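Side-chain contacts in putative oxidoreductase with NAD(P)-binding Rossmann-fold domain (Clostridium difficile, PDB 3UUW), which probably acts as an NAD(P)-dependent oxidoreductase of the GFO/IDH/MocA type, binding its dinucleotide on a Rossmann-fold domain: residues A[62-67]-A[84-89]; A[70-75]-A[80-85]; A[7-12]-A[24-29]; A[97-102]-A[108-113]. One frame throughout, in Å; residues are numbered along the deposited sequence. Where two conformers were deposited one is given.

Contact 1: A[62-67]-A[84-89]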
loop_
_atom_site.group_PDB
_atom_site.type_symbol
_atom_site.label_atom_id
_atom_site.label_comp_id
_atom_site.label_asym_id
_atom_site.label_seq_id
_atom_site.Cartn_x
_atom_site.Cartn_y
_atom_site.Cartn_z
ATOM N N SER A 62 29.247 43.711 -1.956
ATOM C CA SER A 62 28.696 44.512 -0.865
ATOM C C SER A 62 28.016 43.646 0.188
ATOM O O SER A 62 28.079 43.944 1.377
ATOM C CB SER A 62 27.729 45.577 -1.380
ATOM O OG SER A 62 26.620 45.009 -2.034
ATOM N N LEU A 63 27.350 42.581 -0.244
ATOM C CA LEU A 63 26.696 41.696 0.710
ATOM C C LEU A 63 27.737 40.908 1.507
ATOM O O LEU A 63 27.662 40.831 2.735
ATOM C CB LEU A 63 25.743 40.737 -0.000
ATOM C CG LEU A 63 25.040 39.677 0.861
ATOM C CD1 LEU A 63 24.189 40.320 2.000
ATOM C CD2 LEU A 63 24.187 38.782 -0.032
ATOM N N ALA A 64 28.702 40.325 0.800
ATOM C CA ALA A 64 29.713 39.479 1.427
ATOM C C ALA A 64 30.484 40.215 2.511
ATOM O O ALA A 64 30.837 39.629 3.520
ATOM C CB ALA A 64 30.668 38.920 0.387
ATOM N N LYS A 65 30.755 41.499 2.285
ATOM C CA LYS A 65 31.492 42.324 3.254
ATOM C C LYS A 65 30.751 42.516 4.576
ATOM O O LYS A 65 31.361 42.899 5.583
ATOM C CB LYS A 65 31.842 43.687 2.635
ATOM C CG LYS A 65 32.920 43.582 1.582
ATOM C CD LYS A 65 33.071 44.858 0.763
ATOM C CE LYS A 65 34.093 44.650 -0.355
ATOM N NZ LYS A 65 34.148 45.792 -1.318
ATOM N N LYS A 66 29.446 42.260 4.575
ATOM C CA LYS A 66 28.622 42.399 5.770
ATOM C C LYS A 66 28.188 41.057 6.376
ATOM O O LYS A 66 27.361 41.052 7.276
ATOM C CB LYS A 66 27.360 43.203 5.430
ATOM C CG LYS A 66 27.608 44.637 5.019
ATOM C CD LYS A 66 28.141 45.474 6.167
ATOM C CE LYS A 66 28.185 46.941 5.784
ATOM N NZ LYS A 66 28.522 47.793 6.942
ATOM N N CYS A 67 28.727 39.945 5.874
ATOM C CA CYS A 67 28.324 38.594 6.303
ATOM C C CYS A 67 29.497 37.755 6.772
ATOM O O CYS A 67 30.644 38.019 6.400
ATOM C CB CYS A 67 27.661 37.859 5.120
ATOM S SG CYS A 67 26.114 38.579 4.587
ATOM N N LYS A 84 35.241 31.981 -5.535
ATOM C CA LYS A 84 36.577 32.522 -5.402
ATOM C C LYS A 84 36.491 33.916 -4.755
ATOM O O LYS A 84 37.217 34.203 -3.816
ATOM C CB LYS A 84 37.274 32.529 -6.767
ATOM C CG LYS A 84 38.729 32.911 -6.770
ATOM C CD LYS A 84 39.443 32.334 -8.021
ATOM C CE LYS A 84 38.597 32.457 -9.312
ATOM N NZ LYS A 84 39.365 32.175 -10.574
ATOM N N ILE A 85 35.569 34.753 -5.228
ATOM C CA ILE A 85 35.344 36.086 -4.635
ATOM C C ILE A 85 34.964 36.002 -3.143
ATOM O O ILE A 85 35.530 36.704 -2.295
ATOM C CB ILE A 85 34.237 36.834 -5.393
ATOM C CG1 ILE A 85 34.721 37.212 -6.801
ATOM C CG2 ILE A 85 33.773 38.072 -4.612
ATOM C CD1 ILE A 85 33.613 37.693 -7.718
ATOM N N LEU A 86 34.027 35.112 -2.826
ATOM C CA LEU A 86 33.508 34.985 -1.468
ATOM C C LEU A 86 34.555 34.516 -0.469
ATOM O O LEU A 86 34.707 35.092 0.595
ATOM C CB LEU A 86 32.305 34.025 -1.456
ATOM C CG LEU A 86 31.063 34.504 -2.220
ATOM C CD1 LEU A 86 29.925 33.440 -2.194
ATOM C CD2 LEU A 86 30.578 35.830 -1.636
ATOM N N LEU A 87 35.289 33.474 -0.840
ATOM C CA LEU A 87 36.332 32.949 0.021
ATOM C C LEU A 87 37.410 34.013 0.239
ATOM O O LEU A 87 37.918 34.177 1.339
ATOM C CB LEU A 87 36.915 31.652 -0.562
ATOM C CG LEU A 87 35.972 30.455 -0.632
ATOM C CD1 LEU A 87 36.630 29.294 -1.385
ATOM C CD2 LEU A 87 35.512 30.029 0.760
ATOM N N ASN A 88 37.728 34.781 -0.792
ATOM C CA ASN A 88 38.742 35.810 -0.643
ATOM C C ASN A 88 38.277 36.989 0.216
ATOM O O ASN A 88 39.112 37.706 0.779
ATOM C CB ASN A 88 39.286 36.246 -2.002
ATOM C CG ASN A 88 40.332 35.287 -2.520
ATOM O OD1 ASN A 88 41.204 34.860 -1.769
ATOM N ND2 ASN A 88 40.266 34.957 -3.796
ATOM N N LEU A 89 36.955 37.149 0.344
ATOM C CA LEU A 89 36.356 38.142 1.221
ATOM C C LEU A 89 36.092 37.599 2.639
ATOM O O LEU A 89 35.540 38.311 3.480
ATOM C CB LEU A 89 35.070 38.715 0.610
ATOM C CG LEU A 89 35.257 39.747 -0.500
ATOM C CD1 LEU A 89 33.920 40.019 -1.177
ATOM C CD2 LEU A 89 35.892 41.048 0.053
HETATM O O HOH W 1 33.118 39.594 5.109
#
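L86 meets A64 where helix 79-88 passes the segment 62-67, the CA atoms of the two residues lying 6.6 Å apart. L86 starts off beside the other segment, but its branch swings inward: CG sits anti to the carbonyl carbon (chi1 -66°), and CD2 ends 3.7 Å from CB of A64. Three residues on, just past the helix, L89 heads toward the other segment and brings CD1 to 3.8 Å from CB of A64. The A64 methyl is thus held by one branch from each of two leucines. The other branch of L89 lies toward the exposed K65: CD2 is 4.0 Å from CE of K65, whose extended chain crosses it at a slant. The carbonyl of L89 also reaches across through a water, which donates to O of A64 at 2.8 Å and to O of L89 at 3.2 Å; its protons are probably shared with other acceptors nearby. Direct contact between the segments is therefore apolar, and the small A64 is consistent with the short CA separation from L86, while K65 lends methylenes rather than charge and a water serves the carbonyls of A64 and L89.

Contact 2: A[70-75]-A[80-85]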
loop_
_atom_site.group_PDB
_atom_site.type_symbol
_atom_site.label_atom_id
_atom_site.label_comp_id
_atom_site.label_asym_id
_atom_site.label_seq_id
_atom_site.Cartn_x
_atom_site.Cartn_y
_atom_site.Cartn_z
ATOM N N ILE A 70 27.606 32.714 3.514
ATOM C CA ILE A 70 26.703 32.889 2.399
ATOM C C ILE A 70 26.152 31.547 1.946
ATOM O O ILE A 70 26.903 30.570 1.828
ATOM C CB ILE A 70 27.438 33.511 1.189
ATOM C CG1 ILE A 70 27.977 34.916 1.523
ATOM C CG2 ILE A 70 26.542 33.536 -0.078
ATOM C CD1 ILE A 70 26.947 36.008 1.547
ATOM N N PHE A 71 24.843 31.521 1.701
ATOM C CA PHE A 71 24.156 30.427 0.992
ATOM C C PHE A 71 24.079 30.875 -0.471
ATOM O O PHE A 71 23.508 31.926 -0.791
ATOM C CB PHE A 71 22.745 30.172 1.569
ATOM C CG PHE A 71 22.742 29.325 2.805
ATOM C CD1 PHE A 71 23.084 29.852 4.029
ATOM C CD2 PHE A 71 22.356 27.999 2.738
ATOM C CE1 PHE A 71 23.083 29.072 5.160
ATOM C CE2 PHE A 71 22.356 27.210 3.876
ATOM C CZ PHE A 71 22.717 27.741 5.071
ATOM N N LEU A 72 24.731 30.106 -1.333
ATOM C CA LEU A 72 24.832 30.392 -2.760
ATOM C C LEU A 72 24.006 29.399 -3.585
ATOM O O LEU A 72 24.260 28.189 -3.588
ATOM C CB LEU A 72 26.306 30.316 -3.174
ATOM C CG LEU A 72 26.595 30.511 -4.639
ATOM C CD1 LEU A 72 26.185 31.896 -5.108
ATOM C CD2 LEU A 72 28.089 30.282 -4.881
ATOM N N HIS A 73 23.013 29.923 -4.289
ATOM C CA HIS A 73 22.085 29.072 -5.044
ATOM C C HIS A 73 22.055 29.476 -6.492
ATOM O O HIS A 73 21.017 29.406 -7.136
ATOM C CB HIS A 73 20.669 29.133 -4.433
ATOM C CG HIS A 73 20.643 28.940 -2.951
ATOM N ND1 HIS A 73 20.969 27.744 -2.343
ATOM C CD2 HIS A 73 20.344 29.799 -1.950
ATOM C CE1 HIS A 73 20.890 27.883 -1.035
ATOM N NE2 HIS A 73 20.508 29.118 -0.766
ATOM N N SER A 74 23.207 29.880 -7.011
ATOM C CA SER A 74 23.334 30.303 -8.419
ATOM C C SER A 74 23.571 29.124 -9.360
ATOM O O SER A 74 23.766 27.990 -8.931
ATOM C CB SER A 74 24.469 31.319 -8.561
ATOM O OG SER A 74 25.728 30.715 -8.335
ATOM N N SER A 75 23.551 29.400 -10.659
ATOM C CA SER A 75 23.745 28.366 -11.652
ATOM C C SER A 75 25.125 27.763 -11.513
ATOM O O SER A 75 26.082 28.470 -11.212
ATOM C CB SER A 75 23.611 28.937 -13.057
ATOM O OG SER A 75 24.662 29.846 -13.339
ATOM N N TYR A 80 32.254 28.754 -9.706
ATOM C CA TYR A 80 33.708 28.918 -9.604
ATOM C C TYR A 80 34.125 30.366 -9.376
ATOM O O TYR A 80 34.826 30.661 -8.421
ATOM C CB TYR A 80 34.400 28.299 -10.818
ATOM C CG TYR A 80 35.907 28.482 -10.896
ATOM C CD1 TYR A 80 36.759 27.920 -9.940
ATOM C CD2 TYR A 80 36.482 29.189 -11.941
ATOM C CE1 TYR A 80 38.121 28.069 -10.020
ATOM C CE2 TYR A 80 37.839 29.354 -12.028
ATOM C CZ TYR A 80 38.660 28.792 -11.072
ATOM O OH TYR A 80 40.004 28.964 -11.187
ATOM N N GLU A 81 33.661 31.279 -10.223
ATOM C CA GLU A 81 34.023 32.676 -10.063
ATOM C C GLU A 81 33.418 33.315 -8.819
ATOM O O GLU A 81 34.080 34.107 -8.163
ATOM C CB GLU A 81 33.677 33.508 -11.303
ATOM C CG GLU A 81 34.509 33.138 -12.534
ATOM C CD GLU A 81 36.032 33.302 -12.351
ATOM O OE1 GLU A 81 36.476 33.988 -11.396
ATOM O OE2 GLU A 81 36.795 32.755 -13.192
ATOM N N ILE A 82 32.171 32.993 -8.497
ATOM C CA ILE A 82 31.556 33.584 -7.320
ATOM C C ILE A 82 32.231 33.091 -6.040
ATOM O O ILE A 82 32.539 33.883 -5.165
ATOM C CB ILE A 82 30.029 33.343 -7.244
ATOM C CG1 ILE A 82 29.307 34.033 -8.407
ATOM C CG2 ILE A 82 29.491 33.834 -5.899
ATOM C CD1 ILE A 82 27.801 33.719 -8.473
ATOM N N ILE A 83 32.473 31.786 -5.931
ATOM C CA ILE A 83 33.057 31.248 -4.701
ATOM C C ILE A 83 34.477 31.777 -4.465
ATOM O O ILE A 83 34.860 31.996 -3.330
ATOM C CB ILE A 83 33.014 29.710 -4.673
ATOM C CG1 ILE A 83 31.560 29.232 -4.728
ATOM C CG2 ILE A 83 33.710 29.172 -3.393
ATOM C CD1 ILE A 83 31.380 27.692 -4.887
ATOM N N LYS A 84 35.241 31.981 -5.535
ATOM C CA LYS A 84 36.577 32.522 -5.402
ATOM C C LYS A 84 36.491 33.916 -4.755
ATOM O O LYS A 84 37.217 34.203 -3.816
ATOM C CB LYS A 84 37.274 32.529 -6.767
ATOM C CG LYS A 84 38.729 32.911 -6.770
ATOM C CD LYS A 84 39.443 32.334 -8.021
ATOM C CE LYS A 84 38.597 32.457 -9.312
ATOM N NZ LYS A 84 39.365 32.175 -10.574
ATOM N N ILE A 85 35.569 34.753 -5.228
ATOM C CA ILE A 85 35.344 36.086 -4.635
ATOM C C ILE A 85 34.964 36.002 -3.143
ATOM O O ILE A 85 35.530 36.704 -2.295
ATOM C CB ILE A 85 34.237 36.834 -5.393
ATOM C CG1 ILE A 85 34.721 37.212 -6.801
ATOM C CG2 ILE A 85 33.773 38.072 -4.612
ATOM C CD1 ILE A 85 33.613 37.693 -7.718
#
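Two rings stand apart from the meeting of L72 with I82 and I83. The imidazole of H73 has C of F71 3.9 Å above one face, displaced toward the rim, and stacks with the ring of Y22; its ND1 is hydrogen-bonded to D96. The phenol of Y80 carries CE of K84 4.0 Å above one face, again off-centre, in one of the two conformers of that lysine; there NZ of K84 curls round to a weak bond with OH of Y80 and a long ion pair with E81. The contact proper is aliphatic. L72 holds CG anti to its own N (chi1 177°), which sends both branches out toward the helix: CD2 comes within 3.6 Å of CG1 of I83, and CD1 within 3.9 Å of CG2 of I82. Both leucine branches touch I82, since CD2 of L72 also lies 4.0 Å from CG2 of I82. The other arm of I82 leads to S74, its CD1 lying 3.7 Å from OG of S74, a hydroxyl whose polar need is met by T78. Strand 69-72 and helix 79-88 are here the first two elements of a beta-alpha-beta unit that strand 92-95 completes. I12 of the adjoining strand 8-12 packs on L72, L109 of helix 103-116 on I83, and I60 of helix 60-64 on I82.

Contact 3: A[7-12]-A[24-29]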
loop_
_atom_site.group_PDB
_atom_site.type_symbol
_atom_site.label_atom_id
_atom_site.label_comp_id
_atom_site.label_asym_id
_atom_site.label_seq_id
_atom_site.Cartn_x
_atom_site.Cartn_y
_atom_site.Cartn_z
ATOM N N ILE A 7 26.269 35.097 14.322
ATOM C CA ILE A 7 26.515 34.765 12.936
ATOM C C ILE A 7 25.638 35.577 11.970
ATOM O O ILE A 7 24.425 35.622 12.116
ATOM C CB ILE A 7 26.314 33.251 12.687
ATOM C CG1 ILE A 7 27.329 32.440 13.509
ATOM C CG2 ILE A 7 26.419 32.942 11.181
ATOM C CD1 ILE A 7 27.078 30.958 13.485
ATOM N N LYS A 8 26.285 36.199 10.984
ATOM C CA LYS A 8 25.624 37.003 9.966
ATOM C C LYS A 8 25.598 36.205 8.661
ATOM O O LYS A 8 26.641 35.802 8.153
ATOM C CB LYS A 8 26.374 38.323 9.751
ATOM C CG LYS A 8 26.435 39.242 10.988
ATOM C CD LYS A 8 27.081 40.602 10.675
ATOM C CE LYS A 8 26.084 41.605 10.060
ATOM N NZ LYS A 8 26.728 42.792 9.365
ATOM N N MET A 9 24.413 35.989 8.118
ATOM C CA MET A 9 24.261 35.213 6.885
ATOM C C MET A 9 23.640 36.049 5.780
ATOM O O MET A 9 22.740 36.863 6.034
ATOM C CB MET A 9 23.399 33.970 7.175
ATOM C CG MET A 9 23.141 32.990 6.007
ATOM S SD MET A 9 21.837 33.495 4.871
ATOM C CE MET A 9 20.394 33.245 5.895
ATOM N N GLY A 10 24.105 35.820 4.555
ATOM C CA GLY A 10 23.522 36.420 3.370
ATOM C C GLY A 10 23.205 35.305 2.400
ATOM O O GLY A 10 23.767 34.207 2.490
ATOM N N MET A 11 22.344 35.596 1.443
ATOM C CA MET A 11 22.000 34.650 0.400
ATOM C C MET A 11 22.284 35.271 -0.953
ATOM O O MET A 11 21.930 36.426 -1.186
ATOM C CB MET A 11 20.514 34.254 0.476
ATOM C CG MET A 11 20.118 33.201 -0.535
ATOM S SD MET A 11 18.433 32.588 -0.262
ATOM C CE MET A 11 18.638 31.656 1.236
ATOM N N ILE A 12 22.914 34.496 -1.842
ATOM C CA ILE A 12 23.144 34.918 -3.214
ATOM C C ILE A 12 22.464 33.932 -4.152
ATOM O O ILE A 12 22.722 32.722 -4.097
ATOM C CB ILE A 12 24.668 35.036 -3.529
ATOM C CG1 ILE A 12 25.270 36.205 -2.745
ATOM C CG2 ILE A 12 24.915 35.207 -5.001
ATOM C CD1 ILE A 12 26.803 36.293 -2.811
ATOM N N PRO A 24 12.321 29.112 2.624
ATOM C CA PRO A 24 11.294 28.791 3.627
ATOM C C PRO A 24 11.834 28.413 5.002
ATOM O O PRO A 24 11.139 28.593 5.997
ATOM C CB PRO A 24 10.533 27.629 2.986
ATOM C CG PRO A 24 10.678 27.883 1.499
ATOM C CD PRO A 24 12.111 28.327 1.382
ATOM N N ILE A 25 13.051 27.904 5.067
ATOM C CA ILE A 25 13.633 27.579 6.379
ATOM C C ILE A 25 14.499 28.717 6.938
ATOM O O ILE A 25 14.412 29.047 8.149
ATOM C CB ILE A 25 14.373 26.225 6.363
ATOM C CG1 ILE A 25 15.324 26.134 5.190
ATOM C CG2 ILE A 25 13.376 25.104 6.321
ATOM C CD1 ILE A 25 15.877 24.720 4.905
ATOM N N LEU A 26 15.294 29.355 6.079
ATOM C CA LEU A 26 16.252 30.337 6.547
ATOM C C LEU A 26 15.622 31.670 6.919
ATOM O O LEU A 26 16.211 32.422 7.681
ATOM C CB LEU A 26 17.375 30.536 5.522
ATOM C CG LEU A 26 18.274 29.318 5.308
ATOM C CD1 LEU A 26 19.223 29.603 4.158
ATOM C CD2 LEU A 26 19.036 28.936 6.617
ATOM N N THR A 27 14.421 31.945 6.404
ATOM C CA THR A 27 13.739 33.188 6.730
ATOM C C THR A 27 13.153 33.190 8.133
ATOM O O THR A 27 12.728 34.254 8.599
ATOM C CB THR A 27 12.686 33.564 5.676
ATOM O OG1 THR A 27 11.766 32.489 5.531
ATOM C CG2 THR A 27 13.372 33.876 4.332
ATOM N N LYS A 28 13.094 32.005 8.775
ATOM C CA LYS A 28 12.811 31.880 10.213
ATOM C C LYS A 28 14.225 31.833 10.805
ATOM O O LYS A 28 14.834 30.763 11.011
ATOM C CB LYS A 28 12.001 30.633 10.529
ATOM C CG LYS A 28 11.626 30.520 11.981
ATOM C CD LYS A 28 10.866 29.247 12.243
ATOM C CE LYS A 28 10.450 29.178 13.673
ATOM N NZ LYS A 28 9.509 30.261 14.016
ATOM N N SER A 29 14.769 33.020 11.003
ATOM C CA SER A 29 16.191 33.176 11.261
ATOM C C SER A 29 16.504 33.100 12.736
ATOM O O SER A 29 16.726 34.112 13.368
ATOM C CB SER A 29 16.649 34.498 10.644
ATOM O OG SER A 29 16.215 34.594 9.274
#
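M9 and L26 are the nearest backbone pair, 9.4 Å between CA atoms, so strand 8-12 and the segment 24-29, which takes in part of helix 16-26 and the turn after it, are bridged by side chains. Two methionines on the same face of the strand, with G10 between them, reach for one leucine. M11 is nearly straight until its last bond, where chi3 of -70° folds CE over to sit 3.6 Å from CD1 of L26. M9 is bent twice, at chi2 and chi3, and crosses L26 at about a right angle; its CE arrives 4.1 Å from CB of L26, so the two methyls meet different parts of the leucine, base and branch. S29 turns back along the chain, its OG donating to O of L26 over 2.7 Å, in the carbonyl plane with a C=O...OG angle of 150°. R53 of the second subunit also bonds to OG of S29 and to O of T27, which sets this turn at a subunit interface. F71 of strand 69-72 touches both M9 and L26. Flexible thioether chains ending in methyls thus bridge strand and helix in the first beta-alpha-beta unit of the Rossmann domain by van der Waals contact, and the polar bonds gather at the turn, beside the buried apolar contact.

Contact 4: A[97-102]-A[108-113]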
loop_
_atom_site.group_PDB
_atom_site.type_symbol
_atom_site.label_atom_id
_atom_site.label_comp_id
_atom_site.label_asym_id
_atom_site.label_seq_id
_atom_site.Cartn_x
_atom_site.Cartn_y
_atom_site.Cartn_z
ATOM N N LYS A 97 24.892 21.567 -5.164
ATOM C CA LYS A 97 25.735 20.701 -5.966
ATOM C C LYS A 97 25.589 21.042 -7.442
ATOM O O LYS A 97 24.562 21.601 -7.851
ATOM C CB LYS A 97 25.429 19.213 -5.691
ATOM C CG LYS A 97 23.956 18.728 -5.709
ATOM C CD LYS A 97 23.312 18.726 -7.093
ATOM C CE LYS A 97 22.357 19.875 -7.258
ATOM N NZ LYS A 97 21.858 20.003 -8.644
ATOM N N PRO A 98 26.637 20.802 -8.237
ATOM C CA PRO A 98 27.977 20.374 -7.831
ATOM C C PRO A 98 28.783 21.612 -7.409
ATOM O O PRO A 98 28.382 22.749 -7.695
ATOM C CB PRO A 98 28.532 19.782 -9.115
ATOM C CG PRO A 98 27.965 20.639 -10.161
ATOM C CD PRO A 98 26.563 20.978 -9.697
ATOM N N LEU A 99 29.906 21.403 -6.749
ATOM C CA LEU A 99 30.740 22.509 -6.263
ATOM C C LEU A 99 31.063 23.483 -7.405
ATOM O O LEU A 99 30.748 24.674 -7.332
ATOM C CB LEU A 99 32.019 21.946 -5.666
ATOM C CG LEU A 99 33.050 22.935 -5.127
ATOM C CD1 LEU A 99 32.385 24.011 -4.261
ATOM C CD2 LEU A 99 34.134 22.204 -4.325
ATOM N N ALA A 100 31.672 22.968 -8.464
ATOM C CA ALA A 100 31.981 23.776 -9.631
ATOM C C ALA A 100 31.758 22.980 -10.925
ATOM O O ALA A 100 31.475 21.782 -10.891
ATOM C CB ALA A 100 33.417 24.309 -9.528
ATOM N N SER A 101 31.860 23.641 -12.074
ATOM C CA SER A 101 31.638 22.956 -13.341
ATOM C C SER A 101 32.545 21.734 -13.543
ATOM O O SER A 101 32.151 20.738 -14.184
ATOM C CB SER A 101 31.825 23.947 -14.491
ATOM O OG SER A 101 30.895 25.013 -14.372
ATOM N N THR A 102 33.775 21.820 -13.054
ATOM C CA THR A 102 34.722 20.715 -13.145
ATOM C C THR A 102 35.277 20.367 -11.765
ATOM O O THR A 102 35.285 21.187 -10.875
ATOM C CB THR A 102 35.931 21.044 -14.073
ATOM O OG1 THR A 102 36.818 21.970 -13.430
ATOM C CG2 THR A 102 35.478 21.605 -15.432
ATOM N N GLU A 108 40.537 23.427 -6.504
ATOM C CA GLU A 108 41.159 24.724 -6.293
ATOM C C GLU A 108 40.410 25.511 -5.218
ATOM O O GLU A 108 41.021 26.112 -4.335
ATOM C CB GLU A 108 41.206 25.529 -7.588
ATOM C CG GLU A 108 41.914 26.876 -7.434
ATOM C CD GLU A 108 41.746 27.787 -8.623
ATOM O OE1 GLU A 108 41.369 27.304 -9.712
ATOM O OE2 GLU A 108 42.022 29.002 -8.470
ATOM N N LEU A 109 39.083 25.487 -5.293
ATOM C CA LEU A 109 38.239 26.175 -4.315
ATOM C C LEU A 109 38.405 25.576 -2.916
ATOM O O LEU A 109 38.454 26.300 -1.942
ATOM C CB LEU A 109 36.784 26.168 -4.727
ATOM C CG LEU A 109 36.422 26.873 -6.046
ATOM C CD1 LEU A 109 34.966 26.568 -6.420
ATOM C CD2 LEU A 109 36.705 28.394 -5.938
ATOM N N ILE A 110 38.493 24.253 -2.838
ATOM C CA ILE A 110 38.682 23.574 -1.554
ATOM C C ILE A 110 39.972 24.047 -0.904
ATOM O O ILE A 110 40.013 24.361 0.311
ATOM C CB ILE A 110 38.631 22.022 -1.703
ATOM C CG1 ILE A 110 37.184 21.578 -1.997
ATOM C CG2 ILE A 110 39.183 21.319 -0.418
ATOM C CD1 ILE A 110 37.091 20.174 -2.689
ATOM N N GLU A 111 41.050 24.113 -1.683
ATOM C CA GLU A 111 42.314 24.547 -1.107
ATOM C C GLU A 111 42.247 25.998 -0.660
ATOM O O GLU A 111 42.759 26.335 0.415
ATOM C CB GLU A 111 43.479 24.310 -2.060
ATOM C CG GLU A 111 43.740 22.830 -2.301
ATOM C CD GLU A 111 43.880 22.029 -1.005
ATOM O OE1 GLU A 111 44.618 22.485 -0.106
ATOM O OE2 GLU A 111 43.248 20.945 -0.899
ATOM N N LEU A 112 41.605 26.843 -1.447
ATOM C CA LEU A 112 41.424 28.250 -1.049
ATOM C C LEU A 112 40.661 28.332 0.281
ATOM O O LEU A 112 41.078 29.052 1.204
ATOM C CB LEU A 112 40.717 29.047 -2.148
ATOM C CG LEU A 112 40.487 30.532 -1.875
ATOM C CD1 LEU A 112 41.791 31.248 -1.548
ATOM C CD2 LEU A 112 39.784 31.196 -3.077
ATOM N N SER A 113 39.609 27.536 0.428
ATOM C CA SER A 113 38.819 27.548 1.665
ATOM C C SER A 113 39.669 27.115 2.871
ATOM O O SER A 113 39.636 27.730 3.927
ATOM C CB SER A 113 37.560 26.678 1.513
ATOM O OG SER A 113 37.843 25.276 1.632
#
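L99 and A100 face L109 and I110, and all four are buried. L99 keeps CG anti to its backbone N (chi1 179°), which carries its branches away from the loop and toward helix 103-116. Its CD2 rests against the end of I110, 3.9 Å from CG1 and equally near CD1 of the same residue, the two chains passing at a slant. Its CD1 turns to L109, 4.2 Å from CD1 of that leucine. That L109 methyl also receives CB of A100 at 4.1 Å, so it is touched by both loop residues. These distances are those of ordinary, unstrained van der Waals packing. In the next shell, I83 of helix 79-88, V122 of strand 120-122 and I294 press on L99, while L120 backs both L99 and L109. Polar bonds fix the loop: O of L99 accepts from ND1 of H79, and O of A100 from NE2 of Q297. T102 is the N-cap of the following helix, its OG1 capping N of Q105. Further along, OG of S113 turns back to O of I110 at 2.7 Å, with the donor tilted 23° from the carbonyl plane. At the other end the peptide between K97 and P98 is cis, and NZ of K97 forms a salt bridge with D166. A Lys-Pro pair just after the fourth strand of the Rossmann sheet is consistent with the EKP-like motif of GFO/IDH/MocA dehydrogenases, whose lysine lies in the active site of many relatives.

From the N terminus, contact 3 comes first, folding helix 16-26 back onto strand 8-12 at the start of the Rossmann domain. Contact 1 then spans 62-89, and contact 2 closes a smaller loop within that span, ending on the same helix 79-88, where K84 and I85 belong to both. Contact 4 follows in series, closing the loop that leads into helix 103-116 onto that helix. The sheet joins contacts 2 and 3, since strands 69-72 and 8-12 are neighbours. On the helical side, L109 O meets L87 CD1, and E108 probably bonds to Y80, linking contact 4 to contacts 1 and 2. Contacts 3 and 4 do not touch, their nearest atoms being about 11 Å apart.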